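Local coordinates for protein RNA polymerase sigma-H factor (Fusobacterium nucleatum subsp. nucleatum, PDB 3MZY) that probably acts as a sigma-70 family initiation factor, guiding RNA polymerase to specific promoter sites and then being released, at residues 10-15 / 97-102; 16-21 / 31-36; 111-116 / 142-147; 5-10 / 39-44; 35-40 / 119-124. All coordinates share one frame; numbering follows the deposited sequence.

Interaction 1: 10-15 / 97-102; sequences EGILGL and EEIEEF
Ile12, Leu13 and Leu15 of helix 8-21 pack against Ile99 and Phe102 of helix 91-109 in a near-orthogonal helix-helix crossing, the short axes 9.9 Å apart at 91°. The first helix belongs to sigma-70 region 2, so the crossing ties that region to a helix far along the chain. The aliphatic contacts centre on Ile99, whose two branches go to different partners. Its CG2 lies 4.0 Å from Ile12 CG2, while its CD1 comes to 4.0 Å from Leu13 CG. A beta-branched residue suits this place because its two branches can reach two different neighbours at once. The aromatic contacts belong to Phe102. With CG anti to the backbone N (chi1 -180°), the ring is carried out from its helix toward helix 8-21, where both aliphatic partners meet it obliquely. Ile12 CG2 approaches Phe102 CD2 at 3.6 Å, and the ring also touches Leu16 and, on helix 138-159, Ser152 and Trp155. A large flat side chain suits this place, since one ring can touch helices 8-21 and 138-159 together. No hydrogen bond crosses the contact, as expected of buried hydrocarbon packing. The Leu15 and Phe102 side chains cross at about a right angle, Leu15 CD2 lying 3.8 Å from Phe102 CZ.

Interaction 2: 16-21 / 31-36; sequences LKAIKF and SFAFLC
Ala18 of helix 8-21 presses its methyl group against the backbone of Ala33 on helix 29-50, with Ala18 CB 3.7 Å from Ala33 CA. Small side chains on both helices let the short axes come within 8.5 Å of each other. This is the tight part. Cys36, slim enough to fit beside the alanine, brings its CB to 4.0 Å from Ala18 CB. Phe32 packs next to the cysteine: its CG stands anti to the backbone N (chi1 -175°), which sends the ring across to helix 8-21, edge first. Ala18 O lies near the ring plane, 3.2 Å from Phe32 CE2, so the electropositive rim of the ring faces a carbonyl oxygen. One ring face is occupied by Cys36 SG, displaced toward the rim. The looser side begins at Phe21, where Phe21 CB is 4.3 Å from Phe32 CZ and the Phe21 ring turns off from the interface. Lys17 likewise starts toward helix 29-50, but its long chain runs off along the surface to a salt bridge with Glu40, a partner that suits its ammonium group. The two short segments, at 133° between their N-to-C directions, make a splayed helical hairpin within sigma-70 region 2.

Interaction 3: 111-116 / 142-147; sequences SKFEKE and DNTIQR
Glu114 splits its carboxylate between two tasks, one oxygen serving its own helix start and the other reaching across to Arg147. OE1 accepts from Ser111 N, while Glu114 N donates to Ser111 OG at 2.8 Å; together these bonds make a capping box at the start of helix 112-121. Across the contact, Arg147 NE donates to Glu114 OE2 at 2.8 Å with an N-H...O angle of 155°. OE2 receives it on its anti lone pair, nearly in the guanidinium plane. The arginine chain bends at chi3 (-52°), which turns its NE edge toward the acid, and the carboxylate and guanidinium planes end 27° apart. OE2 also forms a salt bridge with Lys151, so two cations share this oxygen of a buried residue and would be expected to stabilise its charge. Thr144 reaches both Glu114 and Phe113: its CG2 lies 3.8 Å from Glu114 CA, and its OG1 is 3.2 Å from Phe113 CE2, meeting the ring obliquely. That hydroxyl is hydrogen-bonded to Ser140 O, and Phe113 has a cation-pi partner in Lys136. A water links Ser111 OG to Arg147 NH2, weakly on the arginine side. The segments 112-116 and 142-147 cross almost perpendicularly, an arrangement consistent with sigma-70 region 4, where helices 127-134 and 138-159 would form the DNA-binding helix-turn-helix.

Interaction 4: 5-10 / 39-44; sequences EDLVQE and REMISA
Glu40 opens the contact by setting its CB 3.3 Å from Glu10 O, so that the aliphatic root of one acid rests on the backbone of the other residue. Its chain bends at chi2 (-51°), and the carboxylate goes to a salt bridge with Lys17 on helix 8-21. One residue on, selenomethionine Met41 receives Leu7. Leu7 CD2 lies 3.6 Å from Met41 O and 4.2 Å from Met41 CB, so the leucine branch lies against the helix backbone and the base of the side chain. The selenium end travels further, to pack on Gly124 and Arg123 in the turn 121-124. A full turn beyond Glu40 comes Ala44, which points toward the start of helix 8-21. Its small methyl leaves room for Glu10 to lie alongside: Glu10 CG is 3.4 Å from Ala44 CB, and the bend at chi2 (79°) folds the carboxylate back, with Glu10 CD 3.8 Å from the same methyl. Leu7 CD2 touches that methyl from further off, at 4.4 Å. No hydrogen bond spans the two segments. The two glutamates lend CB and CG to the contact, while the Lys17 salt bridge and the 6.7 Å separation of Glu10 OE2 and Glu40 OE2 probably limit the repulsion of like charges at this partly exposed edge of region 2.

Interaction 5: 35-40 / 119-124; sequences LCIRRE and TYLIRG
Ile37 and Leu121 meet with their side chains at about a right angle, Ile37 CD1 lying 3.9 Å from Leu121 CG. The other isoleucine branch, CG2, sits over the end of helix 112-121, 3.5 Å from Leu121 O, a compact apolar cover for a buried helix terminus. Arg38, the next residue, reaches the same turn with its long chain. A bend at chi3 (68°) brings the edge of its guanidinium to Gly124, where NH2 donates to Gly124 O at 3.0 Å. The donor stands above the carbonyl plane, 36° out of it, and the N-H...O angle is 145°. The same nitrogen donates to a water that in turn donates to Arg123 O, so one group serves two successive carbonyls. Gly124 is the C' residue of the Schellman motif ending the helix: glycine readily adopts the positive phi needed, and its bare CA leaves space for the guanidinium. The positive charge of Arg38, placed beside main-chain oxygens just beyond a helix C-terminus, probably interacts favourably with the partial negative charge at that helix end.

Overall arrangement
Helix 29-50 takes part in three contacts: against helix 8-21, interaction 2 lies near its N-terminal part and interaction 4 further along, 13 Å apart between centres, and Lys17 NZ ties them together, 2.8 Å from Glu40 OE1. Interaction 1 uses the stretch of helix 8-21 between them, sharing Glu10 with interaction 4, and brings in helix 91-109; its Phe102 touches Leu16 of interaction 2. Interaction 5, centred 8 Å from interaction 4 and touching it where Met41 SE lies 3.8 Å from Gly124 CA, links region 2 to the C-terminal helices. Ile145 CD1, 4.0 Å from Leu121 CD1, continues that packing to interaction 3, at the probable DNA-binding end, about 21 Å from interaction 4 between centres.

Interaction 1: 10-15 / 97-102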
# COMPACT_ATOMS: atom_id res chain seq x y z
N GLU A 10 -2.15 -5.40 7.33
CA GLU A 10 -2.22 -4.04 7.84
C GLU A 10 -1.53 -3.04 6.92
O GLU A 10 -2.08 -1.98 6.63
CB GLU A 10 -1.68 -4.00 9.28
CG GLU A 10 -2.71 -4.48 10.33
CD GLU A 10 -2.85 -6.01 10.44
OE1 GLU A 10 -1.98 -6.76 9.92
OE2 GLU A 10 -3.82 -6.46 11.08
N GLY A 11 -0.33 -3.41 6.46
CA GLY A 11 0.44 -2.68 5.44
C GLY A 11 -0.39 -2.31 4.22
O GLY A 11 -0.49 -1.13 3.86
N ILE A 12 -1.00 -3.34 3.63
CA ILE A 12 -1.88 -3.18 2.50
C ILE A 12 -3.03 -2.23 2.81
O ILE A 12 -3.33 -1.35 2.00
CB ILE A 12 -2.47 -4.54 2.04
CG1 ILE A 12 -1.33 -5.52 1.70
CG2 ILE A 12 -3.42 -4.35 0.88
CD1 ILE A 12 -1.78 -6.87 1.18
N LEU A 13 -3.67 -2.41 3.96
CA LEU A 13 -4.77 -1.54 4.35
C LEU A 13 -4.25 -0.09 4.37
O LEU A 13 -4.85 0.80 3.74
CB LEU A 13 -5.31 -1.92 5.73
CG LEU A 13 -6.78 -1.70 6.13
CD1 LEU A 13 -6.84 -1.26 7.60
CD2 LEU A 13 -7.55 -0.70 5.24
N GLY A 14 -3.14 0.11 5.10
CA GLY A 14 -2.44 1.39 5.18
C GLY A 14 -2.25 2.02 3.82
O GLY A 14 -2.54 3.20 3.64
N LEU A 15 -1.81 1.22 2.85
CA LEU A 15 -1.55 1.70 1.51
C LEU A 15 -2.83 2.11 0.78
O LEU A 15 -2.87 3.17 0.14
CB LEU A 15 -0.79 0.65 0.68
CG LEU A 15 -0.60 0.90 -0.83
CD1 LEU A 15 0.35 2.06 -1.10
CD2 LEU A 15 -0.11 -0.34 -1.56
N GLU A 97 -12.09 -8.39 2.29
CA GLU A 97 -12.25 -8.68 0.86
C GLU A 97 -11.51 -7.69 -0.03
O GLU A 97 -10.90 -8.08 -1.03
CB GLU A 97 -13.72 -8.75 0.46
CG GLU A 97 -13.95 -9.75 -0.64
CD GLU A 97 -15.11 -9.41 -1.56
OE1 GLU A 97 -15.73 -10.37 -2.08
OE2 GLU A 97 -15.39 -8.21 -1.78
N GLU A 98 -11.59 -6.40 0.31
CA GLU A 98 -10.87 -5.38 -0.44
C GLU A 98 -9.36 -5.59 -0.38
O GLU A 98 -8.66 -5.44 -1.39
CB GLU A 98 -11.25 -3.98 0.05
CG GLU A 98 -11.07 -2.92 -1.01
CD GLU A 98 -11.21 -1.50 -0.48
OE1 GLU A 98 -10.57 -0.60 -1.08
OE2 GLU A 98 -11.94 -1.28 0.52
N ILE A 99 -8.86 -6.00 0.79
CA ILE A 99 -7.46 -6.33 0.94
C ILE A 99 -7.09 -7.52 0.06
O ILE A 99 -6.04 -7.52 -0.61
CB ILE A 99 -7.09 -6.59 2.42
CG1 ILE A 99 -7.24 -5.28 3.22
CG2 ILE A 99 -5.69 -7.19 2.54
CD1 ILE A 99 -7.20 -5.45 4.74
N GLU A 100 -7.96 -8.53 0.05
CA GLU A 100 -7.73 -9.71 -0.75
C GLU A 100 -7.80 -9.40 -2.25
O GLU A 100 -6.94 -9.84 -3.01
CB GLU A 100 -8.71 -10.81 -0.36
CG GLU A 100 -8.09 -12.20 -0.26
CD GLU A 100 -6.98 -12.29 0.80
OE1 GLU A 100 -7.09 -11.66 1.87
OE2 GLU A 100 -5.99 -13.02 0.55
N GLU A 101 -8.82 -8.65 -2.68
CA GLU A 101 -8.93 -8.24 -4.08
C GLU A 101 -7.65 -7.51 -4.53
O GLU A 101 -7.15 -7.76 -5.62
CB GLU A 101 -10.16 -7.36 -4.34
CG GLU A 101 -11.53 -8.03 -4.24
CD GLU A 101 -11.71 -9.18 -5.21
OE1 GLU A 101 -12.45 -9.03 -6.22
OE2 GLU A 101 -11.10 -10.25 -4.97
N PHE A 102 -7.12 -6.63 -3.68
CA PHE A 102 -5.88 -5.93 -4.01
C PHE A 102 -4.69 -6.88 -4.18
O PHE A 102 -3.93 -6.73 -5.13
CB PHE A 102 -5.54 -4.86 -2.99
CG PHE A 102 -4.27 -4.12 -3.31
CD1 PHE A 102 -4.28 -3.06 -4.22
CD2 PHE A 102 -3.06 -4.50 -2.73
CE1 PHE A 102 -3.11 -2.37 -4.53
CE2 PHE A 102 -1.88 -3.82 -3.04
CZ PHE A 102 -1.91 -2.75 -3.93

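Interaction 2: 16-21 / 31-36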
# COMPACT_ATOMS: atom_id res chain seq x y z
N LEU A 16 -3.86 1.26 0.86
CA LEU A 16 -5.17 1.52 0.29
C LEU A 16 -5.77 2.80 0.85
O LEU A 16 -6.47 3.54 0.14
CB LEU A 16 -6.09 0.34 0.58
CG LEU A 16 -6.50 -0.64 -0.52
CD1 LEU A 16 -5.48 -0.74 -1.64
CD2 LEU A 16 -6.76 -2.01 0.10
N LYS A 17 -5.51 3.05 2.13
CA LYS A 17 -5.90 4.29 2.80
C LYS A 17 -5.11 5.45 2.23
O LYS A 17 -5.68 6.48 1.89
CB LYS A 17 -5.66 4.18 4.31
CG LYS A 17 -6.81 3.58 5.09
CD LYS A 17 -6.65 3.81 6.59
CE LYS A 17 -7.57 2.91 7.38
NZ LYS A 17 -7.54 3.27 8.83
N ALA A 18 -3.79 5.26 2.13
CA ALA A 18 -2.91 6.25 1.52
C ALA A 18 -3.48 6.72 0.18
O ALA A 18 -3.61 7.92 -0.05
CB ALA A 18 -1.52 5.68 1.34
N ILE A 19 -3.82 5.76 -0.67
CA ILE A 19 -4.30 6.00 -2.02
C ILE A 19 -5.65 6.72 -2.02
O ILE A 19 -5.85 7.65 -2.80
CB ILE A 19 -4.43 4.67 -2.80
CG1 ILE A 19 -3.07 3.99 -2.96
CG2 ILE A 19 -5.12 4.88 -4.18
CD1 ILE A 19 -3.15 2.52 -3.36
N LYS A 20 -6.57 6.29 -1.16
CA LYS A 20 -7.92 6.83 -1.11
C LYS A 20 -7.96 8.25 -0.57
O LYS A 20 -8.84 9.03 -0.94
CB LYS A 20 -8.83 5.92 -0.27
N PHE A 21 -7.00 8.60 0.28
CA PHE A 21 -7.05 9.85 1.05
C PHE A 21 -5.98 10.91 0.70
O PHE A 21 -5.94 11.97 1.32
CB PHE A 21 -7.04 9.56 2.55
CG PHE A 21 -8.36 9.07 3.08
CD1 PHE A 21 -9.34 9.98 3.51
CD2 PHE A 21 -8.64 7.71 3.17
CE1 PHE A 21 -10.57 9.54 4.00
CE2 PHE A 21 -9.87 7.25 3.66
CZ PHE A 21 -10.83 8.16 4.08
N SER A 31 5.90 9.72 0.93
CA SER A 31 5.92 9.94 2.37
C SER A 31 4.53 9.78 2.99
O SER A 31 4.40 9.37 4.14
CB SER A 31 6.55 11.28 2.74
OG SER A 31 6.07 12.31 1.89
N PHE A 32 3.48 10.06 2.23
CA PHE A 32 2.13 9.87 2.76
C PHE A 32 1.85 8.38 2.93
O PHE A 32 1.29 7.95 3.94
CB PHE A 32 1.04 10.59 1.93
CG PHE A 32 -0.35 10.49 2.54
CD1 PHE A 32 -0.64 11.12 3.76
CD2 PHE A 32 -1.36 9.75 1.91
CE1 PHE A 32 -1.92 11.03 4.34
CE2 PHE A 32 -2.64 9.65 2.48
CZ PHE A 32 -2.92 10.30 3.70
N ALA A 33 2.28 7.60 1.96
CA ALA A 33 2.11 6.16 2.01
C ALA A 33 2.85 5.57 3.21
O ALA A 33 2.29 4.75 3.95
CB ALA A 33 2.56 5.52 0.71
N PHE A 34 4.08 6.03 3.41
CA PHE A 34 4.96 5.57 4.48
C PHE A 34 4.30 5.85 5.83
O PHE A 34 4.22 4.97 6.69
CB PHE A 34 6.33 6.25 4.32
CG PHE A 34 7.29 6.04 5.48
CD1 PHE A 34 7.92 4.81 5.68
CD2 PHE A 34 7.61 7.10 6.34
CE1 PHE A 34 8.84 4.63 6.76
CE2 PHE A 34 8.52 6.94 7.40
CZ PHE A 34 9.13 5.71 7.61
N LEU A 35 3.78 7.06 5.99
CA LEU A 35 2.98 7.42 7.16
C LEU A 35 1.77 6.49 7.42
O LEU A 35 1.70 5.87 8.50
CB LEU A 35 2.53 8.88 7.06
CG LEU A 35 3.24 9.93 7.92
CD1 LEU A 35 2.27 10.50 8.95
CD2 LEU A 35 4.57 9.45 8.60
N CYS A 36 0.85 6.38 6.45
CA CYS A 36 -0.35 5.54 6.60
C CYS A 36 -0.00 4.10 6.87
O CYS A 36 -0.63 3.46 7.72
CB CYS A 36 -1.26 5.62 5.37
SG CYS A 36 -1.89 7.29 5.09

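Interaction 3: 111-116 / 142-147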
# COMPACT_ATOMS: atom_id res chain seq x y z
N SER A 111 4.34 -5.32 -12.62
CA SER A 111 5.62 -5.82 -13.08
C SER A 111 6.38 -6.51 -11.91
O SER A 111 6.00 -6.40 -10.73
CB SER A 111 6.44 -4.64 -13.62
OG SER A 111 6.93 -3.83 -12.54
N LYS A 112 7.45 -7.23 -12.23
CA LYS A 112 8.34 -7.77 -11.19
C LYS A 112 8.92 -6.63 -10.31
O LYS A 112 8.95 -6.74 -9.08
CB LYS A 112 9.46 -8.57 -11.84
CG LYS A 112 10.30 -9.34 -10.85
CD LYS A 112 11.75 -9.45 -11.32
CE LYS A 112 12.49 -10.45 -10.48
NZ LYS A 112 13.95 -10.29 -10.67
N PHE A 113 9.37 -5.54 -10.94
CA PHE A 113 9.88 -4.35 -10.24
C PHE A 113 8.81 -3.75 -9.31
O PHE A 113 9.07 -3.52 -8.12
CB PHE A 113 10.40 -3.31 -11.25
CG PHE A 113 11.16 -2.15 -10.63
CD1 PHE A 113 11.81 -2.28 -9.40
CD2 PHE A 113 11.25 -0.93 -11.31
CE1 PHE A 113 12.53 -1.22 -8.82
CE2 PHE A 113 11.97 0.14 -10.76
CZ PHE A 113 12.61 0.00 -9.50
N GLU A 114 7.62 -3.51 -9.84
CA GLU A 114 6.50 -3.01 -9.04
C GLU A 114 6.19 -3.92 -7.84
O GLU A 114 5.93 -3.42 -6.73
CB GLU A 114 5.27 -2.81 -9.92
CG GLU A 114 5.37 -1.60 -10.82
CD GLU A 114 4.36 -1.62 -11.97
OE1 GLU A 114 3.69 -2.67 -12.19
OE2 GLU A 114 4.24 -0.58 -12.68
N LYS A 115 6.24 -5.23 -8.05
CA LYS A 115 6.03 -6.19 -6.96
C LYS A 115 7.14 -6.15 -5.91
O LYS A 115 6.88 -6.30 -4.70
CB LYS A 115 5.92 -7.61 -7.51
CG LYS A 115 4.61 -7.90 -8.23
CD LYS A 115 4.78 -9.17 -9.02
CE LYS A 115 3.48 -9.72 -9.44
NZ LYS A 115 3.66 -10.85 -10.41
N GLU A 116 8.38 -5.96 -6.36
CA GLU A 116 9.53 -5.93 -5.45
C GLU A 116 9.40 -4.71 -4.54
O GLU A 116 9.64 -4.80 -3.35
CB GLU A 116 10.85 -5.86 -6.23
CG GLU A 116 11.34 -7.17 -6.79
CD GLU A 116 12.61 -7.01 -7.64
OE1 GLU A 116 13.51 -7.88 -7.55
OE2 GLU A 116 12.70 -6.01 -8.41
N ASP A 142 10.63 6.08 -6.47
CA ASP A 142 9.57 7.04 -6.33
C ASP A 142 8.56 6.92 -7.47
O ASP A 142 7.36 6.97 -7.24
CB ASP A 142 10.16 8.44 -6.30
CG ASP A 142 9.13 9.49 -6.03
OD1 ASP A 142 8.67 9.58 -4.87
OD2 ASP A 142 8.79 10.23 -6.98
N ASN A 143 9.07 6.76 -8.69
CA ASN A 143 8.24 6.63 -9.87
C ASN A 143 7.46 5.32 -9.89
O ASN A 143 6.35 5.27 -10.46
CB ASN A 143 9.11 6.73 -11.13
CG ASN A 143 9.58 8.15 -11.40
OD1 ASN A 143 9.00 9.13 -10.92
ND2 ASN A 143 10.63 8.27 -12.20
N THR A 144 8.04 4.29 -9.29
CA THR A 144 7.40 2.98 -9.17
C THR A 144 6.24 3.02 -8.16
O THR A 144 5.15 2.54 -8.45
CB THR A 144 8.42 1.90 -8.75
OG1 THR A 144 9.37 1.75 -9.80
CG2 THR A 144 7.75 0.54 -8.47
N ILE A 145 6.49 3.60 -6.99
CA ILE A 145 5.45 3.83 -5.99
C ILE A 145 4.30 4.62 -6.63
O ILE A 145 3.13 4.39 -6.31
CB ILE A 145 6.01 4.60 -4.79
CG1 ILE A 145 6.95 3.70 -3.98
CG2 ILE A 145 4.90 5.18 -3.93
CD1 ILE A 145 7.69 4.39 -2.82
N GLN A 146 4.65 5.52 -7.54
CA GLN A 146 3.70 6.40 -8.16
C GLN A 146 2.87 5.62 -9.19
O GLN A 146 1.67 5.86 -9.33
CB GLN A 146 4.42 7.58 -8.81
CG GLN A 146 3.50 8.70 -9.27
CD GLN A 146 3.11 9.62 -8.13
OE1 GLN A 146 3.86 9.79 -7.16
NE2 GLN A 146 1.92 10.22 -8.23
N ARG A 147 3.52 4.71 -9.90
CA ARG A 147 2.81 3.80 -10.82
C ARG A 147 1.90 2.85 -10.08
O ARG A 147 0.80 2.58 -10.53
CB ARG A 147 3.79 2.97 -11.66
CG ARG A 147 4.40 3.68 -12.83
CD ARG A 147 4.94 2.65 -13.82
NE ARG A 147 5.83 1.66 -13.21
CZ ARG A 147 7.08 1.92 -12.79
NH1 ARG A 147 7.55 3.16 -12.89
NH2 ARG A 147 7.84 0.96 -12.25
O HOH W 1 7.53 -1.72 -13.89

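Interaction 4: 5-10 / 39-44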
# COMPACT_ATOMS: atom_id res chain seq x y z
N GLU A 5 4.19 -11.84 7.01
CA GLU A 5 2.83 -12.41 6.80
C GLU A 5 1.75 -11.64 7.58
O GLU A 5 0.80 -11.12 6.99
CB GLU A 5 2.81 -13.90 7.18
N ASP A 6 1.94 -11.56 8.90
CA ASP A 6 0.92 -11.07 9.84
C ASP A 6 0.53 -9.62 9.59
O ASP A 6 -0.62 -9.33 9.22
CB ASP A 6 1.41 -11.23 11.29
CG ASP A 6 2.80 -11.84 11.38
OD1 ASP A 6 3.73 -11.24 10.81
OD2 ASP A 6 2.95 -12.92 12.01
N LEU A 7 1.51 -8.73 9.77
CA LEU A 7 1.34 -7.29 9.59
C LEU A 7 1.14 -6.90 8.13
O LEU A 7 0.82 -5.75 7.84
CB LEU A 7 2.56 -6.55 10.15
CG LEU A 7 2.73 -6.47 11.67
CD1 LEU A 7 4.17 -6.19 12.03
CD2 LEU A 7 1.81 -5.42 12.26
N VAL A 8 1.32 -7.86 7.23
CA VAL A 8 1.18 -7.62 5.79
C VAL A 8 -0.22 -7.12 5.43
O VAL A 8 -0.35 -6.18 4.65
CB VAL A 8 1.58 -8.87 4.96
CG1 VAL A 8 1.15 -8.74 3.51
CG2 VAL A 8 3.07 -9.10 5.03
N GLN A 9 -1.25 -7.72 6.01
CA GLN A 9 -2.61 -7.23 5.81
C GLN A 9 -2.72 -5.76 6.19
O GLN A 9 -3.28 -4.95 5.44
CB GLN A 9 -3.60 -8.08 6.59
CG GLN A 9 -4.52 -8.93 5.71
CD GLN A 9 -3.84 -10.14 5.09
OE1 GLN A 9 -2.85 -10.02 4.35
NE2 GLN A 9 -4.38 -11.32 5.36
N GLU A 10 -2.15 -5.40 7.33
CA GLU A 10 -2.22 -4.04 7.84
C GLU A 10 -1.53 -3.04 6.92
O GLU A 10 -2.08 -1.98 6.63
CB GLU A 10 -1.68 -4.00 9.28
CG GLU A 10 -2.71 -4.48 10.33
CD GLU A 10 -2.85 -6.01 10.44
OE1 GLU A 10 -1.98 -6.76 9.92
OE2 GLU A 10 -3.82 -6.46 11.08
N ARG A 39 1.28 3.68 10.41
CA ARG A 39 0.20 3.91 11.39
C ARG A 39 -0.62 2.62 11.51
O ARG A 39 -0.88 2.17 12.62
CB ARG A 39 -0.68 5.13 11.06
N GLU A 40 -0.96 2.02 10.37
CA GLU A 40 -1.69 0.75 10.37
C GLU A 40 -0.94 -0.39 11.04
O GLU A 40 -1.53 -1.18 11.77
CB GLU A 40 -2.09 0.31 8.96
CG GLU A 40 -3.26 1.03 8.37
CD GLU A 40 -4.47 1.09 9.27
OE1 GLU A 40 -5.06 2.19 9.37
OE2 GLU A 40 -4.85 0.06 9.86
N MSE A 41 0.35 -0.49 10.80
CA MSE A 41 1.15 -1.52 11.47
C MSE A 41 1.17 -1.33 12.97
O MSE A 41 0.99 -2.28 13.73
CB MSE A 41 2.58 -1.51 10.95
CG MSE A 41 2.75 -2.04 9.55
SE MSE A 41 4.44 -1.44 8.78
CE MSE A 41 5.74 -2.14 10.09
N ILE A 42 1.40 -0.09 13.40
CA ILE A 42 1.45 0.25 14.81
C ILE A 42 0.12 0.10 15.54
O ILE A 42 0.07 -0.46 16.65
CB ILE A 42 2.05 1.65 15.00
CG1 ILE A 42 3.56 1.55 14.76
CG2 ILE A 42 1.79 2.15 16.40
CD1 ILE A 42 4.11 2.69 14.06
N SER A 43 -0.96 0.59 14.91
CA SER A 43 -2.34 0.29 15.34
C SER A 43 -2.55 -1.19 15.68
O SER A 43 -3.17 -1.51 16.70
CB SER A 43 -3.33 0.67 14.24
OG SER A 43 -4.04 1.86 14.54
N ALA A 44 -2.06 -2.08 14.83
CA ALA A 44 -2.32 -3.51 14.99
C ALA A 44 -1.43 -4.11 16.06
O ALA A 44 -1.78 -5.13 16.67
CB ALA A 44 -2.16 -4.24 13.68

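Interaction 5: 35-40 / 119-124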
# COMPACT_ATOMS: atom_id res chain seq x y z
N LEU A 35 3.78 7.06 5.99
CA LEU A 35 2.98 7.42 7.16
C LEU A 35 1.77 6.49 7.42
O LEU A 35 1.70 5.87 8.50
CB LEU A 35 2.53 8.88 7.06
CG LEU A 35 3.24 9.93 7.92
CD1 LEU A 35 2.27 10.50 8.95
CD2 LEU A 35 4.57 9.45 8.60
N CYS A 36 0.85 6.38 6.45
CA CYS A 36 -0.35 5.54 6.60
C CYS A 36 -0.00 4.10 6.87
O CYS A 36 -0.63 3.46 7.72
CB CYS A 36 -1.26 5.62 5.37
SG CYS A 36 -1.89 7.29 5.09
N ILE A 37 1.01 3.60 6.17
CA ILE A 37 1.39 2.21 6.30
C ILE A 37 1.95 1.88 7.68
O ILE A 37 1.60 0.85 8.27
CB ILE A 37 2.34 1.78 5.17
CG1 ILE A 37 1.54 1.64 3.87
CG2 ILE A 37 3.06 0.48 5.55
CD1 ILE A 37 2.35 1.83 2.58
N ARG A 38 2.75 2.78 8.24
CA ARG A 38 3.27 2.51 9.58
C ARG A 38 2.23 2.77 10.66
O ARG A 38 2.26 2.13 11.70
CB ARG A 38 4.59 3.24 9.83
CG ARG A 38 5.72 2.73 8.92
CD ARG A 38 7.07 3.30 9.33
NE ARG A 38 7.56 2.82 10.63
CZ ARG A 38 8.21 1.67 10.81
NH1 ARG A 38 8.62 1.33 12.02
NH2 ARG A 38 8.45 0.86 9.79
N ARG A 39 1.28 3.68 10.41
CA ARG A 39 0.20 3.91 11.39
C ARG A 39 -0.62 2.62 11.51
O ARG A 39 -0.88 2.17 12.62
CB ARG A 39 -0.68 5.13 11.06
N GLU A 40 -0.96 2.02 10.37
CA GLU A 40 -1.69 0.75 10.37
C GLU A 40 -0.94 -0.39 11.04
O GLU A 40 -1.53 -1.18 11.77
CB GLU A 40 -2.09 0.31 8.96
CG GLU A 40 -3.26 1.03 8.37
CD GLU A 40 -4.47 1.09 9.27
OE1 GLU A 40 -5.06 2.19 9.37
OE2 GLU A 40 -4.85 0.06 9.86
N THR A 119 6.36 -5.09 -2.00
CA THR A 119 6.79 -5.94 -0.90
C THR A 119 7.39 -5.13 0.25
O THR A 119 7.08 -5.37 1.42
CB THR A 119 7.81 -7.01 -1.42
OG1 THR A 119 7.11 -7.93 -2.27
CG2 THR A 119 8.50 -7.76 -0.28
N TYR A 120 8.25 -4.17 -0.05
CA TYR A 120 8.90 -3.43 1.04
C TYR A 120 8.08 -2.26 1.52
O TYR A 120 8.16 -1.91 2.69
CB TYR A 120 10.33 -3.03 0.70
CG TYR A 120 11.16 -4.25 0.51
CD1 TYR A 120 11.46 -4.73 -0.77
CD2 TYR A 120 11.60 -4.99 1.63
CE1 TYR A 120 12.21 -5.89 -0.93
CE2 TYR A 120 12.35 -6.16 1.48
CZ TYR A 120 12.65 -6.60 0.20
OH TYR A 120 13.38 -7.75 0.06
N LEU A 121 7.29 -1.71 0.61
CA LEU A 121 6.41 -0.61 0.90
C LEU A 121 5.40 -0.99 1.96
O LEU A 121 5.25 -0.27 2.96
CB LEU A 121 5.69 -0.18 -0.37
CG LEU A 121 4.90 1.13 -0.34
CD1 LEU A 121 5.80 2.34 -0.02
CD2 LEU A 121 4.18 1.31 -1.67
N ILE A 122 4.74 -2.14 1.77
CA ILE A 122 3.73 -2.59 2.72
C ILE A 122 4.31 -3.10 4.03
O ILE A 122 3.57 -3.31 4.99
CB ILE A 122 2.74 -3.64 2.11
CG1 ILE A 122 3.44 -5.00 1.92
CG2 ILE A 122 2.05 -3.06 0.88
CD1 ILE A 122 2.70 -6.05 1.05
N ARG A 123 5.62 -3.27 4.09
CA ARG A 123 6.28 -3.59 5.37
C ARG A 123 6.88 -2.33 6.04
O ARG A 123 7.70 -2.44 6.97
CB ARG A 123 7.34 -4.69 5.18
CG ARG A 123 6.76 -6.05 4.89
CD ARG A 123 7.82 -7.01 4.32
NE ARG A 123 7.30 -8.38 4.20
CZ ARG A 123 6.44 -8.80 3.26
NH1 ARG A 123 5.96 -7.97 2.33
NH2 ARG A 123 6.05 -10.07 3.25
N GLY A 124 6.51 -1.15 5.55
CA GLY A 124 6.80 0.11 6.25
C GLY A 124 8.20 0.66 6.05
O GLY A 124 8.72 1.42 6.90
O HOH W 2 9.90 -1.39 8.53